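Local coordinates for oxysterol-binding protein homolog 1 (PDB 5H28) that moves sterols and other lipids between membranes without vesicles and, through the ankyrin-repeat piece described here, is targeted to the nucleus-vacuole junction by binding NVJ1, at residues 160-163 and 164-168; 186-189 and 190-193; 199-202 and 203-207; 245-248 and 249-253. All coordinates share one frame; numbering follows the deposited sequence.

Interaction 1: residues 160-163 and 164-168; sequences FGHL and ESILS
I166 and H162 meet one turn apart on helix 160-167. The CD1 methyl of I166 sits over one face of the H162 ring, 3.9 Å from the ring centroid and 28° off its normal. This is a CH-pi contact. H162 CG lies anti to the backbone N (chi1 -167°), which brings the ring beside I166, though the CB bond itself points away. H162 NE2 is hydrogen-bonded to E150 OE1 on helix 130-156, so the ring is held at its polar end as well. With an alanine here, I166 CD1 would probably lose the flat surface it rests on and E150 would lose a partner. L163 works within the turn mainly through its backbone. Its carbonyl O accepts L167 N at 3.0 Å in an almost straight bond (174°), and L167 CB and CG each lie 3.7 Å from L163 O. The L163 side chain packs on helices 199-207 and 130-156. E164 takes a different course. Its CG lies 3.1 Å from F160 O, and a bend at chi2 folds the chain so that OE2 can bond to W204 NE1. The carbonyl O of E164 accepts the hydroxyl S168 OG at 2.7 Å. Side chains paired at i and i+4, with L163 buried against the neighbouring helices and E164 exposed, are characteristic of an amphipathic helix, here packed between two others in the all-helical ankyrin domain.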
# COMPACT_ATOMS: atom_id res chain seq x y z
N PHE A 160 -9.41 15.36 5.20
CA PHE A 160 -7.96 15.25 5.15
C PHE A 160 -7.40 14.11 5.99
O PHE A 160 -6.38 13.52 5.63
CB PHE A 160 -7.31 16.58 5.54
CG PHE A 160 -7.45 17.65 4.49
CD1 PHE A 160 -6.79 17.53 3.27
CD2 PHE A 160 -8.26 18.76 4.72
CE1 PHE A 160 -6.93 18.51 2.29
CE2 PHE A 160 -8.41 19.74 3.74
CZ PHE A 160 -7.75 19.61 2.52
N GLY A 161 -8.05 13.79 7.10
CA GLY A 161 -7.58 12.68 7.91
C GLY A 161 -7.66 11.39 7.12
O GLY A 161 -6.71 10.61 7.07
N HIS A 162 -8.80 11.17 6.48
CA HIS A 162 -9.00 9.97 5.67
C HIS A 162 -8.03 9.96 4.49
O HIS A 162 -7.44 8.92 4.18
CB HIS A 162 -10.45 9.93 5.16
CG HIS A 162 -10.86 8.60 4.60
ND1 HIS A 162 -12.13 8.36 4.13
CD2 HIS A 162 -10.16 7.45 4.41
CE1 HIS A 162 -12.20 7.12 3.68
NE2 HIS A 162 -11.02 6.55 3.84
N LEU A 163 -7.85 11.11 3.84
CA LEU A 163 -6.93 11.20 2.71
C LEU A 163 -5.51 10.83 3.13
O LEU A 163 -4.79 10.17 2.38
CB LEU A 163 -6.93 12.61 2.13
CG LEU A 163 -8.16 13.00 1.30
CD1 LEU A 163 -8.14 14.50 1.03
CD2 LEU A 163 -8.16 12.23 -0.01
N GLU A 164 -5.11 11.26 4.32
CA GLU A 164 -3.78 10.95 4.83
C GLU A 164 -3.59 9.44 4.94
O GLU A 164 -2.56 8.90 4.55
CB GLU A 164 -3.57 11.59 6.21
CG GLU A 164 -3.40 13.10 6.22
CD GLU A 164 -2.09 13.56 5.60
OE1 GLU A 164 -1.06 12.88 5.81
OE2 GLU A 164 -2.09 14.60 4.92
N SER A 165 -4.60 8.76 5.48
CA SER A 165 -4.54 7.30 5.64
C SER A 165 -4.49 6.58 4.29
O SER A 165 -3.82 5.55 4.15
CB SER A 165 -5.74 6.81 6.45
OG SER A 165 -5.61 7.16 7.82
N ILE A 166 -5.21 7.10 3.30
CA ILE A 166 -5.24 6.48 1.99
C ILE A 166 -3.91 6.59 1.26
O ILE A 166 -3.39 5.60 0.75
CB ILE A 166 -6.34 7.10 1.10
CG1 ILE A 166 -7.71 6.82 1.72
CG2 ILE A 166 -6.27 6.52 -0.31
CD1 ILE A 166 -8.82 7.63 1.09
N LEU A 167 -3.35 7.79 1.20
CA LEU A 167 -2.09 7.98 0.49
C LEU A 167 -0.85 7.47 1.22
O LEU A 167 0.20 7.28 0.60
CB LEU A 167 -1.92 9.45 0.10
CG LEU A 167 -3.00 9.97 -0.86
CD1 LEU A 167 -2.61 11.34 -1.38
CD2 LEU A 167 -3.17 9.00 -2.02
N SER A 168 -0.96 7.25 2.53
CA SER A 168 0.18 6.76 3.30
C SER A 168 0.28 5.23 3.25
O SER A 168 1.25 4.65 3.72
CB SER A 168 0.08 7.23 4.76
OG SER A 168 -1.11 6.78 5.37

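Interaction 2: residues 186-189 and 190-193; sequences GDTV and LHEF
T188 and H191 meet at the start of helix 189-196, in the T-x-L-H segment that opens an ankyrin repeat. The repeat is the predicted ANK 3. T188 stands at the N-cap, but its side chain makes no capping bond. It lies alongside the imidazole, pointing the same way. T188 CG2 is anti to the backbone N (chi1 of OG1 -58°), which places this methyl 3.4 Å from H191 ND1. That buried nitrogen has no polar partner in the model. The other ring nitrogen, NE2, is satisfied by the carbonyl O of K214, which ties the helix start to the far end of the repeat. The carbonyl of T188 is used too: E192 N donates to T188 O at 3.1 Å. The acids D187 and E192 have their carboxylate planes only 15° apart and stacked, with D187 OD1 3.8 Å from E192 OE2. Such a like-charged pair is probably eased by its cations: R217 bridges to D187 OD1 and K195 to E192 OE2. Water also joins the pair. One molecule donates to D187 OD2 and to E192 OE1, at 2.8 Å from the latter. A second accepts from T188 N at 2.9 Å and probably donates to E192 OE2. On the buried side, F193 N donates to V189 O, and V189 CG2 lies in the plane of the F193 ring at its edge, 3.7 Å from CE2.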
# COMPACT_ATOMS: atom_id res chain seq x y z
N GLY A 186 -13.68 9.14 -14.76
CA GLY A 186 -12.72 9.41 -15.82
C GLY A 186 -11.95 10.69 -15.56
O GLY A 186 -11.07 11.06 -16.33
N ASP A 187 -12.26 11.36 -14.45
CA ASP A 187 -11.60 12.62 -14.11
C ASP A 187 -10.34 12.43 -13.27
O ASP A 187 -10.13 11.40 -12.64
CB ASP A 187 -12.55 13.55 -13.35
CG ASP A 187 -13.79 13.90 -14.15
OD1 ASP A 187 -13.69 14.08 -15.38
OD2 ASP A 187 -14.87 14.02 -13.53
N THR A 188 -9.50 13.46 -13.27
CA THR A 188 -8.25 13.48 -12.52
C THR A 188 -8.46 14.47 -11.37
O THR A 188 -8.94 15.59 -11.57
CB THR A 188 -7.09 13.89 -13.44
OG1 THR A 188 -7.02 12.96 -14.53
CG2 THR A 188 -5.77 13.86 -12.69
N VAL A 189 -8.07 14.05 -10.17
CA VAL A 189 -8.33 14.84 -8.98
C VAL A 189 -7.83 16.28 -8.91
O VAL A 189 -8.59 17.17 -8.53
CB VAL A 189 -7.90 14.05 -7.71
CG1 VAL A 189 -6.39 13.94 -7.64
CG2 VAL A 189 -8.48 14.70 -6.47
N LEU A 190 -6.58 16.54 -9.27
CA LEU A 190 -6.09 17.92 -9.22
C LEU A 190 -6.95 18.82 -10.10
O LEU A 190 -7.40 19.88 -9.66
CB LEU A 190 -4.62 18.00 -9.66
CG LEU A 190 -4.01 19.41 -9.67
CD1 LEU A 190 -4.25 20.10 -8.33
CD2 LEU A 190 -2.51 19.31 -9.98
N HIS A 191 -7.20 18.38 -11.33
CA HIS A 191 -8.02 19.15 -12.26
C HIS A 191 -9.38 19.48 -11.67
O HIS A 191 -9.86 20.61 -11.78
CB HIS A 191 -8.20 18.38 -13.57
CG HIS A 191 -6.90 17.97 -14.20
ND1 HIS A 191 -6.01 17.13 -13.57
CD2 HIS A 191 -6.36 18.28 -15.40
CE1 HIS A 191 -4.96 16.95 -14.36
NE2 HIS A 191 -5.15 17.63 -15.47
N GLU A 192 -10.01 18.50 -11.03
CA GLU A 192 -11.32 18.71 -10.44
C GLU A 192 -11.30 19.77 -9.35
O GLU A 192 -12.22 20.57 -9.25
CB GLU A 192 -11.88 17.40 -9.90
CG GLU A 192 -12.17 16.39 -10.99
CD GLU A 192 -12.96 16.99 -12.14
OE1 GLU A 192 -14.08 17.48 -11.89
OE2 GLU A 192 -12.47 16.97 -13.29
N PHE A 193 -10.24 19.81 -8.55
CA PHE A 193 -10.19 20.82 -7.50
C PHE A 193 -9.77 22.19 -8.00
O PHE A 193 -10.02 23.20 -7.36
CB PHE A 193 -9.34 20.33 -6.33
CG PHE A 193 -10.09 19.39 -5.43
CD1 PHE A 193 -11.00 19.88 -4.50
CD2 PHE A 193 -9.95 18.02 -5.57
CE1 PHE A 193 -11.76 19.02 -3.73
CE2 PHE A 193 -10.72 17.14 -4.81
CZ PHE A 193 -11.63 17.65 -3.88
O HOH W 1 -15.83 16.77 -14.02
O HOH W 2 -10.35 15.81 -14.79

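Interaction 3: residues 199-202 and 203-207; sequences VIMC and RWLLE
R203 runs back alongside V199, one turn earlier on helix 199-207, and the two side chains point the same way. R203 CB starts near the backbone, 3.5 Å from I200 O. CG comes to 3.3 Å from V199 O, the same carbonyl that accepts R203 N. CD is further from that oxygen, at 3.9 Å. The chain is extended from CG to NE, so it stays along the flank of V199, and NE reaches V199 CG1 at 3.6 Å. CZ and NH2 also lie beside this methyl, a little further off. The end of the arginine finds its charge partner outside the helix turn, where NH2 forms a salt bridge with E245 OE2 on helix 241-256. M201 works on another side of the helix. Its CG touches L205 CD1 at 3.9 Å, with the two side chains slanting past each other. Bends at chi2 (59°) and chi3 fold the thioether back, and SD lies 5.5 Å from the centroid of the six-membered ring of W204. The approach is oblique, a loose Met-aromatic contact. W204 also stacks with the ring of H208. Helix 199-207, in the predicted ANK 3, is thus two-sided in its chemistry. Sulfur, leucine and indole give a nonpolar surface for its neighbours, while the arginine keeps its aliphatic stem on V199 and pairs its charge with helix 241-256.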
# COMPACT_ATOMS: atom_id res chain seq x y z
N VAL A 199 -8.28 26.04 -3.32
CA VAL A 199 -6.82 26.15 -3.35
C VAL A 199 -6.10 25.31 -2.30
O VAL A 199 -5.04 24.73 -2.58
CB VAL A 199 -6.37 27.62 -3.22
CG1 VAL A 199 -4.86 27.72 -3.39
CG2 VAL A 199 -7.06 28.47 -4.28
N ILE A 200 -6.65 25.23 -1.09
CA ILE A 200 -6.02 24.43 -0.05
C ILE A 200 -5.93 22.97 -0.49
O ILE A 200 -4.88 22.34 -0.32
CB ILE A 200 -6.79 24.54 1.29
CG1 ILE A 200 -6.62 25.94 1.87
CG2 ILE A 200 -6.29 23.49 2.28
CD1 ILE A 200 -7.34 26.16 3.18
N MET A 201 -7.00 22.44 -1.05
CA MET A 201 -6.97 21.05 -1.50
C MET A 201 -5.97 20.90 -2.65
O MET A 201 -5.25 19.91 -2.72
CB MET A 201 -8.35 20.58 -1.96
CG MET A 201 -8.37 19.14 -2.48
SD MET A 201 -7.83 17.91 -1.26
CE MET A 201 -9.32 17.76 -0.29
N CYS A 202 -5.92 21.88 -3.54
CA CYS A 202 -4.97 21.82 -4.65
C CYS A 202 -3.55 21.74 -4.10
O CYS A 202 -2.76 20.92 -4.55
CB CYS A 202 -5.11 23.04 -5.57
SG CYS A 202 -6.58 23.03 -6.62
N ARG A 203 -3.23 22.59 -3.12
CA ARG A 203 -1.90 22.59 -2.52
C ARG A 203 -1.60 21.24 -1.88
O ARG A 203 -0.50 20.71 -2.03
CB ARG A 203 -1.80 23.69 -1.45
CG ARG A 203 -1.84 25.11 -1.98
CD ARG A 203 -1.82 26.11 -0.83
NE ARG A 203 -1.98 27.49 -1.30
CZ ARG A 203 -1.05 28.18 -1.94
NH1 ARG A 203 0.13 27.63 -2.21
NH2 ARG A 203 -1.30 29.42 -2.34
N TRP A 204 -2.58 20.68 -1.19
CA TRP A 204 -2.41 19.38 -0.53
C TRP A 204 -2.13 18.30 -1.57
O TRP A 204 -1.24 17.47 -1.40
CB TRP A 204 -3.68 19.01 0.25
CG TRP A 204 -3.50 17.83 1.18
CD1 TRP A 204 -3.14 17.87 2.50
CD2 TRP A 204 -3.65 16.45 0.85
NE1 TRP A 204 -3.06 16.60 3.01
CE2 TRP A 204 -3.37 15.70 2.02
CE3 TRP A 204 -3.99 15.76 -0.33
CZ2 TRP A 204 -3.42 14.30 2.05
CZ3 TRP A 204 -4.04 14.37 -0.29
CH2 TRP A 204 -3.76 13.66 0.88
N LEU A 205 -2.89 18.31 -2.66
CA LEU A 205 -2.71 17.31 -3.71
C LEU A 205 -1.33 17.43 -4.34
O LEU A 205 -0.66 16.42 -4.57
CB LEU A 205 -3.80 17.46 -4.76
CG LEU A 205 -5.21 17.09 -4.27
CD1 LEU A 205 -6.23 17.55 -5.29
CD2 LEU A 205 -5.30 15.58 -4.04
N LEU A 206 -0.89 18.65 -4.62
CA LEU A 206 0.41 18.88 -5.23
C LEU A 206 1.52 18.37 -4.32
O LEU A 206 2.49 17.77 -4.79
CB LEU A 206 0.62 20.37 -5.51
CG LEU A 206 0.02 20.95 -6.80
CD1 LEU A 206 0.76 20.41 -8.00
CD2 LEU A 206 -1.44 20.62 -6.89
N GLU A 207 1.38 18.59 -3.02
CA GLU A 207 2.41 18.14 -2.08
C GLU A 207 2.41 16.62 -1.92
O GLU A 207 3.37 16.05 -1.40
CB GLU A 207 2.25 18.83 -0.72
CG GLU A 207 0.92 18.58 -0.02
CD GLU A 207 0.87 19.21 1.36
OE1 GLU A 207 1.64 18.78 2.24
OE2 GLU A 207 0.06 20.14 1.56

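Interaction 4: residues 245-248 and 249-253; sequences ELKK and LLERA
Across K247 and E251 the backbone of helix 241-256 is regular, with E251 N donating to K247 O at 2.9 Å and the flanking i to i+4 bonds much alike. The E251 carboxylate lies against the stem of K247, whose chain is fully extended beyond CG. E251 OE1 is 3.1 Å from K247 CE and 3.4 Å from K247 CG. The ammonium passes beyond it: K247 NZ stands 4.3 Å from OE1, too far for a salt bridge. K248 runs beside E251 on the other branch, with its CD 4.0 Å from E251 OE2. K248 NZ is 4.3 Å from that oxygen, also beyond a salt bridge, and has a weak hydrogen bond to N232 OD1. Putting an alanine at E251 would probably leave both lysines without their nearby negative charge and set the K247 stem freer to turn. On the inner side, L246 CG lies 4.4 Å from L250 CD1, a loose apolar contact, and both leucines pack on V194 of helix 189-196. L246 CD1 and L249 CD2 are as loosely paired, at 4.4 Å. K247, K248 and E251 on one side and L246 and L250 on the other are typical of an amphipathic helix laid against a helical repeat, here the predicted ANK 3.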
# COMPACT_ATOMS: atom_id res chain seq x y z
N GLU A 245 -4.38 33.44 -7.18
CA GLU A 245 -3.65 32.56 -6.27
C GLU A 245 -3.47 31.19 -6.91
O GLU A 245 -2.38 30.61 -6.87
CB GLU A 245 -4.42 32.41 -4.95
CG GLU A 245 -3.64 31.67 -3.87
CD GLU A 245 -4.47 31.38 -2.62
OE1 GLU A 245 -5.41 32.14 -2.33
OE2 GLU A 245 -4.15 30.39 -1.92
N LEU A 246 -4.54 30.69 -7.51
CA LEU A 246 -4.52 29.38 -8.15
C LEU A 246 -3.55 29.35 -9.34
O LEU A 246 -2.82 28.37 -9.52
CB LEU A 246 -5.94 29.02 -8.61
CG LEU A 246 -6.20 27.58 -9.02
CD1 LEU A 246 -5.75 26.64 -7.91
CD2 LEU A 246 -7.69 27.40 -9.30
N LYS A 247 -3.56 30.40 -10.14
CA LYS A 247 -2.67 30.49 -11.29
C LYS A 247 -1.22 30.51 -10.81
O LYS A 247 -0.37 29.79 -11.34
CB LYS A 247 -2.97 31.75 -12.10
CG LYS A 247 -2.12 31.92 -13.35
CD LYS A 247 -2.53 33.15 -14.14
CE LYS A 247 -1.73 33.29 -15.42
NZ LYS A 247 -2.16 34.47 -16.22
N LYS A 248 -0.94 31.33 -9.80
CA LYS A 248 0.40 31.43 -9.24
C LYS A 248 0.87 30.10 -8.66
O LYS A 248 2.03 29.71 -8.83
CB LYS A 248 0.44 32.51 -8.16
CG LYS A 248 0.27 33.92 -8.70
CD LYS A 248 1.45 34.31 -9.57
CE LYS A 248 1.26 35.67 -10.21
NZ LYS A 248 0.11 35.68 -11.16
N LEU A 249 -0.04 29.40 -7.98
CA LEU A 249 0.28 28.10 -7.39
C LEU A 249 0.69 27.09 -8.45
O LEU A 249 1.71 26.41 -8.33
CB LEU A 249 -0.93 27.56 -6.62
CG LEU A 249 -0.85 26.08 -6.20
CD1 LEU A 249 0.28 25.89 -5.20
CD2 LEU A 249 -2.17 25.65 -5.60
N LEU A 250 -0.11 26.99 -9.51
CA LEU A 250 0.18 26.04 -10.57
C LEU A 250 1.43 26.42 -11.37
O LEU A 250 2.15 25.54 -11.84
CB LEU A 250 -1.04 25.91 -11.49
CG LEU A 250 -2.23 25.28 -10.76
CD1 LEU A 250 -3.48 25.38 -11.62
CD2 LEU A 250 -1.92 23.83 -10.42
N GLU A 251 1.70 27.71 -11.52
CA GLU A 251 2.89 28.14 -12.25
C GLU A 251 4.13 27.75 -11.46
O GLU A 251 5.11 27.27 -12.02
CB GLU A 251 2.85 29.65 -12.50
CG GLU A 251 1.86 30.04 -13.59
CD GLU A 251 1.69 31.54 -13.74
OE1 GLU A 251 1.02 31.96 -14.71
OE2 GLU A 251 2.20 32.30 -12.89
N ARG A 252 4.06 27.96 -10.15
CA ARG A 252 5.17 27.63 -9.25
C ARG A 252 5.37 26.11 -9.24
O ARG A 252 6.50 25.63 -9.32
CB ARG A 252 4.85 28.11 -7.83
CG ARG A 252 5.88 27.69 -6.79
CD ARG A 252 5.50 28.17 -5.39
NE ARG A 252 6.46 27.73 -4.39
CZ ARG A 252 6.41 28.03 -3.10
NH1 ARG A 252 7.34 27.57 -2.27
NH2 ARG A 252 5.43 28.79 -2.63
N ALA A 253 4.27 25.37 -9.14
CA ALA A 253 4.33 23.92 -9.11
C ALA A 253 4.91 23.37 -10.41
O ALA A 253 5.63 22.37 -10.40
CB ALA A 253 2.94 23.34 -8.88

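Interactions 2 and 3 are the buried contacts; interactions 1 and 4 are partly buried, though interaction 1 lies nearest the middle of the chain and interaction 4 farthest out. Interactions 2 and 3 belong to the two successive helices of the predicted ANK 3, which meet through nonpolar groups, as where F193 CD1 packs 3.4 Å from M201 CG. Helix 199-207 is the hub. It touches interaction 1 through W204 and M201, and interaction 4 through L206, whose CD1 is 3.8 Å from A253 CB. Interactions 1 and 4 do not touch, their centres being about 24 Å apart. Water-bridged acids mark the loop end at interaction 2, whereas interaction 4 shows loosely paired charges and interaction 1 a methyl on a ring.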